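PDB 1CID: T CELL surface glycoprotein CD4 from Rattus norvegicus, which is a T-cell surface receptor of the immunoglobulin superfamily, probably a coreceptor in antigen recognition, present in this model as its third and fourth domains. Local coordinates for residues C161-S164 and V169-D172; I132-Q135 and E139-V142; G123-K128 and Q145-Q150; Q65-E68 and L72-Q75. One frame throughout, in Å; residues are numbered along the deposited sequence.

Contact 1: C161-S164 and V169-D172; sequences CLLS and VKMD
A classic beta bulge interrupts the F-G hairpin of the immunoglobulin fold, with Lys170 and Met171 both facing Leu163. Leu163 O takes two backbone donors: Lys170 N at 2.6 Å, tilted out of the carbonyl plane, and Met171 N at 3.2 Å, on an in-plane lone pair. In return Leu163 N reaches Met171 O at 2.8 Å, with an almost straight N-H...O angle of 179°. Leu162 faces Asp172 in the regular register, but past the bulge this slips by one, so that Ser164 pairs with Val169 and not Lys170. Leu162, Ser164, Val169 and Asp172 share one face. There CD1 of Leu162 meets CG2 of Val169 at 3.6 Å, while its other methyl, CD2, rests 3.7 Å from CB of Asp172. On the Met171 face, CG of Leu163 stands anti to the backbone N (chi1 -167°), bringing CD1 against the CB and CG of Lys170. The lysine then bends at chi2 and runs outward, its NZ forming salt bridges with Glu165 and Glu168. Strand 129-135 continues the sheet beyond residues 161-164. Met171 and Leu163 pack on Tyr6 of strand 4-8, Met171 also on strand 97-110, and Cys161 points inward to its disulfide with Cys119 of strand 116-122.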
ATOM      1  N   CYS A 161      -5.673  13.961   7.868  1.00 21.61           N
ATOM      2  CA  CYS A 161      -6.604  13.400   6.838  1.00 21.58           C
ATOM      3  C   CYS A 161      -6.852  11.934   7.199  1.00 20.98           C
ATOM      4  O   CYS A 161      -5.877  11.214   7.544  1.00 23.89           O
ATOM      5  CB  CYS A 161      -6.243  13.694   5.392  1.00 21.97           C
ATOM      6  SG  CYS A 161      -7.386  12.727   4.320  1.00 27.17           S
ATOM      7  N   LEU A 162      -8.084  11.433   7.228  1.00 21.95           N
ATOM      8  CA  LEU A 162      -8.212  10.005   7.611  1.00 21.88           C
ATOM      9  C   LEU A 162      -9.041   9.244   6.595  1.00 21.18           C
ATOM     10  O   LEU A 162      -9.902   9.903   6.020  1.00 21.12           O
ATOM     11  CB  LEU A 162      -8.892   9.946   8.894  1.00 23.82           C
ATOM     12  CG  LEU A 162      -9.144  10.842  10.035  1.00 24.57           C
ATOM     13  CD1 LEU A 162      -9.904   9.943  11.040  1.00 24.98           C
ATOM     14  CD2 LEU A 162      -7.896  11.179  10.793  1.00 26.30           C
ATOM     15  N   LEU A 163      -8.755   7.971   6.521  1.00 22.61           N
ATOM     16  CA  LEU A 163      -9.409   6.928   5.698  1.00 23.10           C
ATOM     17  C   LEU A 163     -10.044   5.975   6.760  1.00 25.01           C
ATOM     18  O   LEU A 163      -9.318   5.407   7.615  1.00 25.50           O
ATOM     19  CB  LEU A 163      -8.594   6.091   4.781  1.00 22.73           C
ATOM     20  CG  LEU A 163      -8.770   5.126   3.648  1.00 20.88           C
ATOM     21  CD1 LEU A 163      -8.718   3.713   4.135  1.00 19.17           C
ATOM     22  CD2 LEU A 163     -10.099   5.272   2.911  1.00 22.00           C
ATOM     23  N   SER A 164     -11.339   5.921   6.585  1.00 24.60           N
ATOM     24  CA  SER A 164     -12.054   5.070   7.528  1.00 30.36           C
ATOM     25  C   SER A 164     -13.045   4.219   6.760  1.00 34.47           C
ATOM     26  O   SER A 164     -13.586   4.663   5.745  1.00 34.87           O
ATOM     27  CB  SER A 164     -12.765   5.954   8.537  1.00 31.69           C
ATOM     28  OG  SER A 164     -13.836   6.682   7.951  1.00 33.36           O
ATOM     29  N   VAL A 169     -10.741   3.137  11.409  1.00 38.28           N
ATOM     30  CA  VAL A 169      -9.901   4.127  10.710  1.00 35.96           C
ATOM     31  C   VAL A 169      -8.717   3.253  10.265  1.00 33.21           C
ATOM     32  O   VAL A 169      -8.130   2.746  11.218  1.00 31.85           O
ATOM     33  CB  VAL A 169      -9.677   5.425  11.487  1.00 35.83           C
ATOM     34  CG1 VAL A 169      -8.400   6.125  11.147  1.00 34.41           C
ATOM     35  CG2 VAL A 169     -10.773   6.484  11.300  1.00 34.16           C
ATOM     36  N   LYS A 170      -8.617   3.256   8.956  1.00 29.33           N
ATOM     37  CA  LYS A 170      -7.549   2.478   8.368  1.00 24.92           C
ATOM     38  C   LYS A 170      -6.270   3.194   8.455  1.00 23.20           C
ATOM     39  O   LYS A 170      -5.182   2.628   8.585  1.00 25.83           O
ATOM     40  CB  LYS A 170      -7.978   2.250   6.941  1.00 26.33           C
ATOM     41  CG  LYS A 170      -9.314   1.517   6.859  1.00 32.65           C
ATOM     42  CD  LYS A 170      -9.280   0.114   7.489  1.00 37.97           C
ATOM     43  CE  LYS A 170     -10.487  -0.745   7.153  1.00 42.53           C
ATOM     44  NZ  LYS A 170     -10.658  -1.967   8.025  1.00 43.69           N
ATOM     45  N   MET A 171      -6.304   4.495   8.295  1.00 22.56           N
ATOM     46  CA  MET A 171      -5.077   5.354   8.363  1.00 20.63           C
ATOM     47  C   MET A 171      -5.418   6.854   8.394  1.00 20.60           C
ATOM     48  O   MET A 171      -6.606   7.140   8.138  1.00 19.26           O
ATOM     49  CB  MET A 171      -4.081   5.159   7.255  1.00 19.13           C
ATOM     50  CG  MET A 171      -4.780   5.359   5.935  1.00 14.94           C
ATOM     51  SD  MET A 171      -3.378   5.814   4.816  1.00 20.39           S
ATOM     52  CE  MET A 171      -4.469   5.718   3.405  1.00 15.94           C
ATOM     53  N   ASP A 172      -4.337   7.566   8.675  1.00 21.06           N
ATOM     54  CA  ASP A 172      -4.361   9.033   8.751  1.00 22.53           C
ATOM     55  C   ASP A 172      -3.012   9.645   8.356  1.00 20.75           C
ATOM     56  O   ASP A 172      -1.982   9.034   8.397  1.00 22.84           O
ATOM     57  CB  ASP A 172      -4.666   9.604  10.116  1.00 25.27           C
ATOM     58  CG  ASP A 172      -3.609   9.433  11.178  1.00 27.81           C
ATOM     59  OD1 ASP A 172      -3.549   8.452  11.989  1.00 33.15           O
ATOM     60  OD2 ASP A 172      -2.821  10.407  11.224  1.00 29.02           O
TER

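Contact 2: I132-Q135 and E139-V142; sequences ILKQ and EARV
Arg141 meets segment 132-135 twice, through its backbone N at Leu133 and its guanidinium at Gln135. The Arg141 N to Leu133 O bond, 3.0 Å long, lies in the carbonyl plane. Val142 N adds a long, weak bond to the same oxygen, and Leu133 N returns one to Val142 O at 3.2 Å. Lys134, its chain bent at chi3 and chi4, lays its CG 3.5 Å from Glu139 O, and its NZ stops 4.4 Å from Glu139 OE1, opposite charges beyond salt-bridge distance. Arg141 and Val142 both face Leu133, a classic beta bulge in the immunoglobulin C-C' hairpin of strands 129-135 and 140-144. Arg141 sends CG out opposite its own N (chi1 179°) and curls at chi2 and chi3 until NH2 meets Gln135 OE1 at 2.8 Å. The bond is weak and bent, the oxygen at the guanidinium edge and the flat groups turned 67° apart. The stronger partner of Arg141 is Glu155, salt-bridged to NH2; Gln135 NE2 also bonds Glu155 weakly. Cutting Gln135 back to an alanine is likely to leave the guanidinium held chiefly by Glu155 and freer to turn. A water bonded to Glu139 O weakly contacts Gln135 N, and CG2 of Ile132 packs 3.8 Å from CB of Ala140.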
ATOM      1  N   ILE A 132     -11.879  11.896   5.235  1.00 18.51           N
ATOM      2  CA  ILE A 132     -12.177  12.912   6.222  1.00 17.97           C
ATOM      3  C   ILE A 132     -11.016  13.854   6.410  1.00 18.29           C
ATOM      4  O   ILE A 132      -9.912  13.384   6.695  1.00 19.01           O
ATOM      5  CB  ILE A 132     -12.454  12.052   7.515  1.00 17.23           C
ATOM      6  CG1 ILE A 132     -13.695  11.122   7.348  1.00 14.13           C
ATOM      7  CG2 ILE A 132     -12.590  12.866   8.810  1.00 16.21           C
ATOM      8  CD1 ILE A 132     -13.413   9.947   8.373  1.00 15.47           C
ATOM      9  N   LEU A 133     -11.282  15.124   6.320  1.00 18.83           N
ATOM     10  CA  LEU A 133     -10.337  16.229   6.549  1.00 18.36           C
ATOM     11  C   LEU A 133     -10.890  16.875   7.834  1.00 21.17           C
ATOM     12  O   LEU A 133     -12.056  17.221   7.884  1.00 22.26           O
ATOM     13  CB  LEU A 133     -10.217  17.123   5.332  1.00 11.24           C
ATOM     14  CG  LEU A 133      -9.001  16.994   4.430  1.00  7.92           C
ATOM     15  CD1 LEU A 133      -9.135  17.942   3.321  1.00  7.28           C
ATOM     16  CD2 LEU A 133      -7.721  17.260   5.202  1.00  3.31           C
ATOM     17  N   LYS A 134     -10.203  16.947   8.919  1.00 23.02           N
ATOM     18  CA  LYS A 134     -10.406  17.414  10.239  1.00 24.11           C
ATOM     19  C   LYS A 134      -9.269  18.353  10.668  1.00 29.09           C
ATOM     20  O   LYS A 134      -8.187  18.374  10.063  1.00 31.25           O
ATOM     21  CB  LYS A 134     -10.061  16.315  11.187  1.00 21.22           C
ATOM     22  CG  LYS A 134     -11.132  15.588  11.958  1.00 16.80           C
ATOM     23  CD  LYS A 134     -10.166  15.339  13.111  1.00 15.51           C
ATOM     24  CE  LYS A 134     -10.494  14.067  13.731  1.00 22.19           C
ATOM     25  NZ  LYS A 134     -11.888  13.594  14.004  1.00 23.96           N
ATOM     26  N   GLN A 135      -9.547  19.068  11.751  1.00 32.90           N
ATOM     27  CA  GLN A 135      -8.480  19.997  12.247  1.00 34.64           C
ATOM     28  C   GLN A 135      -7.731  19.119  13.234  1.00 34.45           C
ATOM     29  O   GLN A 135      -8.492  18.341  13.836  1.00 32.51           O
ATOM     30  CB  GLN A 135      -9.021  21.272  12.850  1.00 36.54           C
ATOM     31  CG  GLN A 135      -8.455  22.521  12.198  1.00 39.94           C
ATOM     32  CD  GLN A 135      -9.485  23.605  12.193  1.00 42.30           C
ATOM     33  OE1 GLN A 135     -10.692  23.323  12.273  1.00 45.77           O
ATOM     34  NE2 GLN A 135      -8.935  24.807  12.113  1.00 45.02           N
ATOM     35  N   GLU A 139     -13.229  18.103  15.197  1.00 44.20           N
ATOM     36  CA  GLU A 139     -14.159  17.226  14.520  1.00 42.27           C
ATOM     37  C   GLU A 139     -14.146  17.201  13.031  1.00 41.27           C
ATOM     38  O   GLU A 139     -13.501  18.102  12.439  1.00 44.65           O
ATOM     39  CB  GLU A 139     -15.567  17.621  15.026  1.00 45.40           C
ATOM     40  CG  GLU A 139     -15.788  16.929  16.382  1.00 46.87           C
ATOM     41  CD  GLU A 139     -15.773  15.422  16.406  1.00 48.53           C
ATOM     42  OE1 GLU A 139     -15.884  14.759  15.317  1.00 48.73           O
ATOM     43  OE2 GLU A 139     -15.646  14.851  17.491  1.00 45.83           O
ATOM     44  N   ALA A 140     -14.752  16.226  12.401  1.00 37.41           N
ATOM     45  CA  ALA A 140     -14.571  16.168  10.933  1.00 32.75           C
ATOM     46  C   ALA A 140     -15.158  17.356  10.297  1.00 31.87           C
ATOM     47  O   ALA A 140     -16.350  17.539  10.493  1.00 32.33           O
ATOM     48  CB  ALA A 140     -15.337  14.885  10.576  1.00 31.84           C
ATOM     49  N   ARG A 141     -14.453  18.067   9.502  1.00 32.20           N
ATOM     50  CA  ARG A 141     -15.006  19.238   8.732  1.00 30.38           C
ATOM     51  C   ARG A 141     -15.708  18.702   7.512  1.00 28.14           C
ATOM     52  O   ARG A 141     -16.920  18.862   7.418  1.00 31.81           O
ATOM     53  CB  ARG A 141     -13.880  20.178   8.458  1.00 32.91           C
ATOM     54  CG  ARG A 141     -14.135  21.433   7.667  1.00 36.42           C
ATOM     55  CD  ARG A 141     -14.830  22.395   8.570  1.00 39.80           C
ATOM     56  NE  ARG A 141     -13.989  22.824   9.706  1.00 40.86           N
ATOM     57  CZ  ARG A 141     -13.350  24.013   9.541  1.00 41.96           C
ATOM     58  NH1 ARG A 141     -13.462  24.747   8.408  1.00 39.77           N
ATOM     59  NH2 ARG A 141     -12.558  24.407  10.546  1.00 41.06           N
ATOM     60  N   VAL A 142     -15.117  17.974   6.625  1.00 27.31           N
ATOM     61  CA  VAL A 142     -15.572  17.252   5.446  1.00 26.02           C
ATOM     62  C   VAL A 142     -15.532  15.747   5.701  1.00 24.07           C
ATOM     63  O   VAL A 142     -14.512  15.382   6.287  1.00 23.13           O
ATOM     64  CB  VAL A 142     -14.589  17.500   4.293  1.00 27.29           C
ATOM     65  CG1 VAL A 142     -14.825  16.686   3.014  1.00 27.92           C
ATOM     66  CG2 VAL A 142     -14.519  18.989   3.972  1.00 28.20           C
TER
HETATM   67  O   HOH W   1     -12.265  20.227  12.290  1.00 45.24           O

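Contact 3: G123-K128 and Q145-Q150; sequences GPTSPK and QEKVIQ
Lys147 stretches its side chain across to Gly123 and hydrogen-bonds the backbone carbonyl there, NZ to Gly123 O at 2.5 Å. The ammonium approaches somewhat off the C=O direction, at a C=O...N angle of 143°, and tilted from the carbonyl plane. Beyond CG the lysine is fully extended, which is what lets it span from its own backbone to the loop. Along the way it passes Thr125, whose side chain points back toward it; CB of Thr125 lies 4.1 Å from CE of Lys147, although the threonine hydroxyl is modelled too close to that carbon for its exact position to be trusted. At the far end the touch is slighter: Gln145, also extended, brings its OE1 to 3.9 Å from Pro127 O, two oxygens that merely lie near each other.

Outside this first shell sits Glu35, which follows strand 26-34 in the preceding domain. The Glu35 carboxylate is salt-bridged to Lys147 NZ and weakly hydrogen-bonded to Gly123 N, so this outside acid touches both segments. A leucine in place of Lys147 would probably leave the Gly123 carbonyl and the Glu35 charge without this mate, and cost a tie between the domains. Gly123 has backbone angles (phi 122°) that call for glycine in their own right.

Residues 123-128 form the B-C loop of the immunoglobulin fold, between strands 116-122 and 129-135, while 145-147 lead from C' into E, strand 148-152. Lys147, just before that strand, bonds Val121 through the backbone; Ile149 within it bonds Cys119 and packs on Leu131 and Leu133 of strand 129-135.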
ATOM      1  N   GLY A 123      -6.072   3.155  -4.936  1.00 28.13           N
ATOM      2  CA  GLY A 123      -5.805   1.707  -4.653  1.00 30.10           C
ATOM      3  C   GLY A 123      -7.144   1.162  -4.203  1.00 31.55           C
ATOM      4  O   GLY A 123      -8.138   1.900  -4.163  1.00 32.77           O
ATOM      5  N   PRO A 124      -7.140  -0.099  -3.840  1.00 34.04           N
ATOM      6  CA  PRO A 124      -8.306  -0.870  -3.383  1.00 37.07           C
ATOM      7  C   PRO A 124      -9.044  -0.555  -2.081  1.00 39.47           C
ATOM      8  O   PRO A 124      -8.816  -1.063  -0.930  1.00 40.50           O
ATOM      9  CB  PRO A 124      -7.821  -2.337  -3.308  1.00 36.65           C
ATOM     10  CG  PRO A 124      -6.327  -2.324  -3.336  1.00 34.60           C
ATOM     11  CD  PRO A 124      -5.937  -0.964  -3.922  1.00 34.90           C
ATOM     12  N   THR A 125     -10.058   0.295  -2.353  1.00 40.80           N
ATOM     13  CA  THR A 125     -10.916   0.722  -1.222  1.00 42.12           C
ATOM     14  C   THR A 125     -12.344   0.208  -1.312  1.00 43.49           C
ATOM     15  O   THR A 125     -12.856   0.305  -2.447  1.00 43.36           O
ATOM     16  CB  THR A 125     -10.880   2.307  -1.054  1.00 40.84           C
ATOM     17  OG1 THR A 125     -11.044   3.030  -2.306  1.00 40.23           O
ATOM     18  CG2 THR A 125      -9.623   2.663  -0.268  1.00 39.96           C
ATOM     19  N   SER A 126     -12.884  -0.220  -0.187  1.00 45.18           N
ATOM     20  CA  SER A 126     -14.302  -0.606  -0.081  1.00 49.51           C
ATOM     21  C   SER A 126     -15.158   0.640  -0.318  1.00 51.23           C
ATOM     22  O   SER A 126     -14.618   1.716  -0.062  1.00 51.46           O
ATOM     23  CB  SER A 126     -14.711  -0.973   1.332  1.00 51.51           C
ATOM     24  OG  SER A 126     -14.174  -2.004   2.099  1.00 56.39           O
ATOM     25  N   PRO A 127     -16.422   0.577  -0.643  1.00 54.18           N
ATOM     26  CA  PRO A 127     -17.356   1.715  -0.801  1.00 54.48           C
ATOM     27  C   PRO A 127     -18.084   2.100   0.501  1.00 53.61           C
ATOM     28  O   PRO A 127     -18.996   2.943   0.561  1.00 52.38           O
ATOM     29  CB  PRO A 127     -18.272   1.223  -1.925  1.00 55.65           C
ATOM     30  CG  PRO A 127     -18.526  -0.212  -1.408  1.00 56.88           C
ATOM     31  CD  PRO A 127     -17.130  -0.690  -0.953  1.00 55.84           C
ATOM     32  N   LYS A 128     -17.745   1.455   1.593  1.00 54.15           N
ATOM     33  CA  LYS A 128     -18.121   1.740   2.984  1.00 56.16           C
ATOM     34  C   LYS A 128     -16.764   2.234   3.596  1.00 55.73           C
ATOM     35  O   LYS A 128     -16.163   1.802   4.618  1.00 56.74           O
ATOM     36  CB  LYS A 128     -18.679   0.561   3.747  1.00 57.99           C
ATOM     37  CG  LYS A 128     -17.711  -0.625   3.638  1.00 59.54           C
ATOM     38  CD  LYS A 128     -18.039  -1.679   4.680  1.00 62.48           C
ATOM     39  CE  LYS A 128     -17.889  -3.049   3.996  1.00 66.47           C
ATOM     40  NZ  LYS A 128     -18.934  -3.174   2.913  1.00 69.15           N
ATOM     41  N   GLN A 145     -17.683  10.570   0.852  1.00 42.08           N
ATOM     42  CA  GLN A 145     -17.483   9.143   0.489  1.00 44.38           C
ATOM     43  C   GLN A 145     -17.027   8.941  -0.959  1.00 44.33           C
ATOM     44  O   GLN A 145     -17.597   8.285  -1.850  1.00 46.72           O
ATOM     45  CB  GLN A 145     -18.829   8.600   0.861  1.00 47.17           C
ATOM     46  CG  GLN A 145     -18.865   7.100   0.924  1.00 49.72           C
ATOM     47  CD  GLN A 145     -20.308   6.761   1.307  1.00 51.94           C
ATOM     48  OE1 GLN A 145     -20.420   6.133   2.362  1.00 51.90           O
ATOM     49  NE2 GLN A 145     -21.329   7.155   0.525  1.00 53.86           N
ATOM     50  N   GLU A 146     -15.894   9.525  -1.218  1.00 42.87           N
ATOM     51  CA  GLU A 146     -15.101   9.645  -2.385  1.00 42.55           C
ATOM     52  C   GLU A 146     -13.621   9.395  -2.107  1.00 41.44           C
ATOM     53  O   GLU A 146     -13.204   8.957  -1.017  1.00 40.62           O
ATOM     54  CB  GLU A 146     -15.239  11.020  -2.966  1.00 48.68           C
ATOM     55  CG  GLU A 146     -16.604  11.544  -3.345  1.00 59.92           C
ATOM     56  CD  GLU A 146     -16.566  13.060  -3.460  1.00 68.56           C
ATOM     57  OE1 GLU A 146     -16.420  13.834  -2.488  1.00 73.12           O
ATOM     58  OE2 GLU A 146     -16.660  13.505  -4.646  1.00 72.68           O
ATOM     59  N   LYS A 147     -12.881   9.605  -3.211  1.00 39.76           N
ATOM     60  CA  LYS A 147     -11.445   9.289  -3.173  1.00 38.43           C
ATOM     61  C   LYS A 147     -10.609  10.543  -3.209  1.00 37.74           C
ATOM     62  O   LYS A 147      -9.371  10.462  -3.033  1.00 37.55           O
ATOM     63  CB  LYS A 147     -11.098   8.291  -4.261  1.00 42.11           C
ATOM     64  CG  LYS A 147     -11.126   6.781  -3.988  1.00 43.65           C
ATOM     65  CD  LYS A 147     -10.527   5.906  -5.107  1.00 41.26           C
ATOM     66  CE  LYS A 147     -10.252   4.536  -4.471  1.00 43.22           C
ATOM     67  NZ  LYS A 147      -9.266   3.820  -5.329  1.00 42.67           N
ATOM     68  N   VAL A 148     -11.267  11.663  -3.416  1.00 36.65           N
ATOM     69  CA  VAL A 148     -10.492  12.889  -3.260  1.00 36.39           C
ATOM     70  C   VAL A 148     -11.426  13.948  -2.663  1.00 36.29           C
ATOM     71  O   VAL A 148     -12.404  14.307  -3.342  1.00 38.06           O
ATOM     72  CB  VAL A 148      -9.739  13.173  -4.514  1.00 36.14           C
ATOM     73  CG1 VAL A 148     -10.615  13.527  -5.672  1.00 39.04           C
ATOM     74  CG2 VAL A 148      -8.828  14.370  -4.243  1.00 39.29           C
ATOM     75  N   ILE A 149     -11.143  14.358  -1.418  1.00 34.65           N
ATOM     76  CA  ILE A 149     -11.936  15.440  -0.843  1.00 33.59           C
ATOM     77  C   ILE A 149     -11.070  16.692  -0.804  1.00 35.72           C
ATOM     78  O   ILE A 149      -9.879  16.469  -0.754  1.00 37.33           O
ATOM     79  CB  ILE A 149     -12.454  15.106   0.546  1.00 29.72           C
ATOM     80  CG1 ILE A 149     -11.225  14.766   1.380  1.00 28.26           C
ATOM     81  CG2 ILE A 149     -13.461  14.017   0.174  1.00 28.42           C
ATOM     82  CD1 ILE A 149     -11.547  14.197   2.778  1.00 32.27           C
ATOM     83  N   GLN A 150     -11.712  17.820  -0.774  1.00 38.61           N
ATOM     84  CA  GLN A 150     -11.002  19.115  -0.833  1.00 42.16           C
ATOM     85  C   GLN A 150     -11.535  20.048   0.225  1.00 43.19           C
ATOM     86  O   GLN A 150     -12.692  19.794   0.569  1.00 44.66           O
ATOM     87  CB  GLN A 150     -11.186  19.582  -2.280  1.00 43.95           C
ATOM     88  CG  GLN A 150     -10.383  20.713  -2.842  1.00 51.45           C
ATOM     89  CD  GLN A 150     -11.284  21.928  -3.011  1.00 58.97           C
ATOM     90  OE1 GLN A 150     -11.653  22.535  -1.968  1.00 63.10           O
ATOM     91  NE2 GLN A 150     -11.682  22.245  -4.258  1.00 60.32           N
TER

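Contact 4: Q65-E68 and L72-Q75; sequences QLSE and LTLQ
Leu66 and Leu72 cross obliquely, each offering a single methyl: CD1 of Leu66 lies 3.4 Å from CD1 of Leu72. The same Leu66 methyl comes to 4.2 Å from CB of Leu74, its partner in a non-hydrogen-bonded antiparallel pair. In Leu72 CG stands anti to the backbone N (chi1 -175°), which swings the branch back over Leu66 although the CB itself sets out away from that segment. Leu66 and Leu74 project from one face of the hairpin; Gln65 and Gln75 project from the other, meeting through their aliphatic parts, with Gln65 CB 4.0 Å from Gln75 CG.

Between these two layers runs the backbone ladder of strands 65-66 and 73-76, which would be D and E in immunoglobulin lettering. Gln75 N reaches Gln65 O at 2.8 Å, nearly along the C=O axis, while the return bond from Gln65 N to Gln75 O is weak. Ser67 carries the pairing past the end of the short strand, its N bonding Thr73 O at 3.1 Å. Its hydroxyl, placed between the backbone N and the carbonyl carbon (chi1 57°), faces the second segment and accepts from Thr73 N at 2.8 Å, a side-chain oxygen standing in for a backbone one. The same hydroxyl bonds Thr69 O within the turn.

On the leucine side, Leu66 meets Val53, Val55, Ile44 and Phe46, and Leu74 meets Phe15 and Phe17. The chemistry is therefore two-sided: apolar branches face the domain interior, the glutamines stay on the outer side, and a serine hydroxyl satisfies the amide where the strand pairing stops.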
ATOM      1  N   GLN A  65      11.746  -5.120  -3.069  1.00 34.98           N
ATOM      2  CA  GLN A  65      12.973  -5.510  -2.421  1.00 36.38           C
ATOM      3  C   GLN A  65      12.578  -6.779  -1.656  1.00 36.57           C
ATOM      4  O   GLN A  65      11.544  -6.578  -0.988  1.00 39.25           O
ATOM      5  CB  GLN A  65      13.491  -4.773  -1.222  1.00 40.49           C
ATOM      6  CG  GLN A  65      14.929  -4.378  -1.573  1.00 49.93           C
ATOM      7  CD  GLN A  65      14.832  -2.856  -1.467  1.00 53.19           C
ATOM      8  OE1 GLN A  65      15.544  -2.241  -0.677  1.00 55.36           O
ATOM      9  NE2 GLN A  65      13.887  -2.347  -2.277  1.00 54.96           N
ATOM     10  N   LEU A  66      13.371  -7.798  -1.757  1.00 35.23           N
ATOM     11  CA  LEU A  66      12.984  -9.013  -1.031  1.00 35.96           C
ATOM     12  C   LEU A  66      13.997  -9.146   0.103  1.00 37.74           C
ATOM     13  O   LEU A  66      15.125  -8.763  -0.069  1.00 39.60           O
ATOM     14  CB  LEU A  66      12.987 -10.337  -1.791  1.00 32.30           C
ATOM     15  CG  LEU A  66      11.932 -11.314  -2.252  1.00 27.61           C
ATOM     16  CD1 LEU A  66      10.794 -11.447  -1.273  1.00 25.40           C
ATOM     17  CD2 LEU A  66      11.467 -10.744  -3.598  1.00 27.02           C
ATOM     18  N   SER A  67      13.634  -9.740   1.179  1.00 41.65           N
ATOM     19  CA  SER A  67      14.431 -10.073   2.360  1.00 45.93           C
ATOM     20  C   SER A  67      15.454 -11.145   2.002  1.00 47.71           C
ATOM     21  O   SER A  67      14.874 -12.210   1.596  1.00 51.29           O
ATOM     22  CB  SER A  67      13.475 -10.675   3.382  1.00 48.96           C
ATOM     23  OG  SER A  67      12.706 -11.847   2.972  1.00 51.95           O
ATOM     24  N   GLU A  68      16.766 -11.055   2.144  1.00 48.74           N
ATOM     25  CA  GLU A  68      17.722 -12.134   1.804  1.00 49.38           C
ATOM     26  C   GLU A  68      17.494 -13.354   2.730  1.00 49.35           C
ATOM     27  O   GLU A  68      18.140 -14.381   2.387  1.00 50.64           O
ATOM     28  CB  GLU A  68      19.185 -11.711   1.595  1.00 47.43           C
ATOM     29  N   LEU A  72      10.915 -13.740   4.530  1.00 46.11           N
ATOM     30  CA  LEU A  72      10.184 -13.535   3.299  1.00 42.19           C
ATOM     31  C   LEU A  72       9.317 -12.288   3.627  1.00 41.37           C
ATOM     32  O   LEU A  72       8.149 -12.406   4.059  1.00 42.46           O
ATOM     33  CB  LEU A  72       9.291 -14.672   2.725  1.00 39.42           C
ATOM     34  CG  LEU A  72       8.707 -14.307   1.359  1.00 38.30           C
ATOM     35  CD1 LEU A  72       9.820 -14.237   0.313  1.00 39.48           C
ATOM     36  CD2 LEU A  72       7.809 -15.311   0.693  1.00 36.30           C
ATOM     37  N   THR A  73       9.984 -11.192   3.369  1.00 36.98           N
ATOM     38  CA  THR A  73       9.195  -9.976   3.521  1.00 35.34           C
ATOM     39  C   THR A  73       9.484  -9.336   2.176  1.00 34.53           C
ATOM     40  O   THR A  73      10.615  -9.467   1.704  1.00 33.41           O
ATOM     41  CB  THR A  73       9.615  -9.299   4.831  1.00 37.64           C
ATOM     42  OG1 THR A  73      10.751  -8.504   4.398  1.00 41.48           O
ATOM     43  CG2 THR A  73      10.043 -10.252   5.937  1.00 40.55           C
ATOM     44  N   LEU A  74       8.487  -8.746   1.586  1.00 34.54           N
ATOM     45  CA  LEU A  74       8.624  -8.055   0.302  1.00 34.98           C
ATOM     46  C   LEU A  74       8.423  -6.622   0.742  1.00 34.28           C
ATOM     47  O   LEU A  74       7.591  -6.312   1.576  1.00 34.99           O
ATOM     48  CB  LEU A  74       7.657  -8.701  -0.626  1.00 37.59           C
ATOM     49  CG  LEU A  74       6.934  -8.004  -1.755  1.00 39.81           C
ATOM     50  CD1 LEU A  74       5.720  -7.308  -1.133  1.00 41.76           C
ATOM     51  CD2 LEU A  74       7.863  -7.074  -2.538  1.00 40.44           C
ATOM     52  N   GLN A  75       9.170  -5.701   0.216  1.00 35.13           N
ATOM     53  CA  GLN A  75       8.983  -4.303   0.768  1.00 35.25           C
ATOM     54  C   GLN A  75       8.856  -3.379  -0.374  1.00 33.28           C
ATOM     55  O   GLN A  75       9.891  -3.513  -1.029  1.00 34.23           O
ATOM     56  CB  GLN A  75      10.191  -4.433   1.672  1.00 39.90           C
ATOM     57  CG  GLN A  75      11.383  -3.615   1.913  1.00 47.63           C
ATOM     58  CD  GLN A  75      10.974  -2.161   2.134  1.00 52.30           C
ATOM     59  OE1 GLN A  75      10.432  -1.527   1.217  1.00 55.79           O
ATOM     60  NE2 GLN A  75      11.187  -1.640   3.338  1.00 52.31           N
TER

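Contacts 1, 2 and 3 lie together in the fourth domain, and contact 4 sits apart in the third, on the opposite side of the chain's centre. Contacts 1 and 2 are bulged hairpins of one sheet, their centres 11 Å apart, joined where Leu162 N meets Ile132 O at 2.7 Å, probably a hydrogen bond. Contact 2 is nested within the loop that contact 3 closes; Ile149 packs across the core onto Val142, and Leu163 CD2 touches Thr125 CG2 at 4.1 Å between contacts 1 and 3. Contact 4 touches none of them: its nearest atoms are about 13 Å from contact 3, whose Lys147 reaches Glu35 of the third domain.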